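Local coordinates for cytosolic phospholipase A2 delta (Homo sapiens, PDB 5IXC), which is a calcium-dependent phospholipase A2 that hydrolyses glycerophospholipids at the sn-2 position, with a preference for linoleic acid there, at residues A[166-171]-A[273-278]. Sequence-based numbering, arbitrary orientation.
Sequences SCLDVH and LKAEGC. With BA (barium ion), chain D.
C167 and E276 pair in an antiparallel beta ladder between strands 160-171 and 269-277, in a region that probably forms a second, C2-like domain beside the N-terminal C2 domain. The short strand axes approach to 4.3 Å and run at 154°. Two hydrogen-bonded pairs, C167 with E276 and D169 with K274, alternate with non-hydrogen-bonded ones. D169 N reaches K274 O at 2.8 Å, and K274 N returns to D169 O. E276 N binds C167 O at 2.9 Å; C167 N faces E276 O too closely for that bond's length to be trusted. The CA-H of L273 adds a contact to D169 O.

L168, V170, L273 and A275 share one face of the sheet. V170 and L273 lie alongside each other, CG1 of the valine 4.1 Å from CD1 of the leucine. L168 CD2 lies 4.2 Å from A275 CB; L223 of strand 221-226 packs on both leucines. The other face carries C167, D169, K274 and E276. There the D169 carboxylate divides its oxygens: OD1 forms a salt bridge with R212 of the adjoining strand 210-216, and OD2 binds a barium ion at 3.1 Å.

C278, just past the last bridge (S166 with G277), is joined by a disulfide back to C167, inside the ladder. Both sulfurs sit beside their own backbone N, and C167 SG joins C278 SG at 2.1 Å with a C-S-S-C torsion of 114°.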
loop_
_atom_site.group_PDB
_atom_site.type_symbol
_atom_site.label_atom_id
_atom_site.label_comp_id
_atom_site.label_asym_id
_atom_site.label_seq_id
_atom_site.Cartn_x
_atom_site.Cartn_y
_atom_site.Cartn_z
ATOM N N SER A 166 0.635 -12.800 23.883
ATOM C CA SER A 166 0.054 -13.857 24.677
ATOM C C SER A 166 -1.433 -13.878 24.434
ATOM O O SER A 166 -1.997 -12.934 23.897
ATOM C CB SER A 166 0.397 -13.725 26.164
ATOM O OG SER A 166 0.180 -12.418 26.643
ATOM N N CYS A 167 -2.048 -14.994 24.778
ATOM C CA CYS A 167 -3.449 -15.193 24.528
ATOM C C CYS A 167 -4.132 -15.484 25.832
ATOM O O CYS A 167 -3.589 -16.195 26.665
ATOM C CB CYS A 167 -3.628 -16.348 23.573
ATOM S SG CYS A 167 -3.420 -15.937 21.785
ATOM N N LEU A 168 -5.309 -14.907 26.022
ATOM C CA LEU A 168 -6.076 -15.179 27.214
ATOM C C LEU A 168 -7.222 -16.042 26.806
ATOM O O LEU A 168 -7.924 -15.735 25.859
ATOM C CB LEU A 168 -6.589 -13.892 27.845
ATOM C CG LEU A 168 -7.107 -13.905 29.295
ATOM C CD1 LEU A 168 -8.615 -13.957 29.358
ATOM C CD2 LEU A 168 -6.548 -15.051 30.111
ATOM N N ASP A 169 -7.410 -17.130 27.526
ATOM C CA ASP A 169 -8.447 -18.071 27.196
ATOM C C ASP A 169 -9.476 -18.185 28.300
ATOM O O ASP A 169 -9.120 -18.382 29.452
ATOM C CB ASP A 169 -7.809 -19.416 26.943
ATOM C CG ASP A 169 -8.386 -20.081 25.763
ATOM O OD1 ASP A 169 -7.636 -20.275 24.784
ATOM O OD2 ASP A 169 -9.604 -20.381 25.797
ATOM N N VAL A 170 -10.747 -18.086 27.917
ATOM C CA VAL A 170 -11.849 -17.995 28.868
ATOM C C VAL A 170 -12.980 -18.973 28.555
ATOM O O VAL A 170 -13.627 -18.839 27.522
ATOM C CB VAL A 170 -12.432 -16.564 28.889
ATOM C CG1 VAL A 170 -13.514 -16.407 29.965
ATOM C CG2 VAL A 170 -11.324 -15.554 29.129
ATOM N N HIS A 171 -13.236 -19.903 29.482
ATOM C CA HIS A 171 -14.364 -20.851 29.399
ATOM C C HIS A 171 -15.588 -20.407 30.187
ATOM O O HIS A 171 -15.459 -19.689 31.173
ATOM C CB HIS A 171 -13.967 -22.188 29.990
ATOM C CG HIS A 171 -13.176 -23.057 29.072
ATOM N ND1 HIS A 171 -13.774 -23.923 28.183
ATOM C CD2 HIS A 171 -11.842 -23.234 28.938
ATOM C CE1 HIS A 171 -12.839 -24.585 27.526
ATOM N NE2 HIS A 171 -11.659 -24.183 27.961
ATOM N N LEU A 273 -9.874 -19.204 33.348
ATOM C CA LEU A 273 -9.016 -18.315 32.609
ATOM C C LEU A 273 -7.631 -18.870 32.631
ATOM O O LEU A 273 -7.164 -19.325 33.672
ATOM C CB LEU A 273 -8.991 -16.936 33.263
ATOM C CG LEU A 273 -10.176 -15.994 33.070
ATOM C CD1 LEU A 273 -11.488 -16.619 33.482
ATOM C CD2 LEU A 273 -9.909 -14.775 33.923
ATOM N N LYS A 274 -6.961 -18.817 31.490
ATOM C CA LYS A 274 -5.542 -19.090 31.462
ATOM C C LYS A 274 -4.881 -18.303 30.367
ATOM O O LYS A 274 -5.475 -18.070 29.325
ATOM C CB LYS A 274 -5.285 -20.566 31.226
ATOM C CG LYS A 274 -3.997 -21.045 31.883
ATOM C CD LYS A 274 -3.443 -22.295 31.241
ATOM C CE LYS A 274 -1.920 -22.309 31.311
ATOM N NZ LYS A 274 -1.415 -22.472 32.704
ATOM N N ALA A 275 -3.632 -17.927 30.603
ATOM C CA ALA A 275 -2.884 -17.172 29.630
ATOM C C ALA A 275 -1.724 -17.996 29.112
ATOM O O ALA A 275 -1.048 -18.686 29.868
ATOM C CB ALA A 275 -2.397 -15.873 30.241
ATOM N N GLU A 276 -1.504 -17.917 27.807
ATOM C CA GLU A 276 -0.430 -18.644 27.160
ATOM C C GLU A 276 0.019 -17.859 25.943
ATOM O O GLU A 276 -0.678 -16.955 25.499
ATOM C CB GLU A 276 -0.895 -20.048 26.766
ATOM C CG GLU A 276 0.256 -21.047 26.582
ATOM C CD GLU A 276 0.139 -21.863 25.300
ATOM O OE1 GLU A 276 1.179 -22.280 24.712
ATOM O OE2 GLU A 276 -1.016 -22.095 24.873
ATOM N N GLY A 277 1.199 -18.173 25.427
ATOM C CA GLY A 277 1.671 -17.583 24.173
ATOM C C GLY A 277 0.733 -18.026 23.069
ATOM O O GLY A 277 0.176 -19.122 23.133
ATOM N N CYS A 278 0.525 -17.172 22.070
ATOM C CA CYS A 278 -0.514 -17.448 21.081
ATOM C C CYS A 278 -0.162 -18.670 20.260
ATOM O O CYS A 278 1.012 -18.840 19.904
ATOM C CB CYS A 278 -0.741 -16.221 20.217
ATOM S SG CYS A 278 -1.598 -14.981 21.284
HETATM BA BA BA D . -9.831 -23.360 25.153
#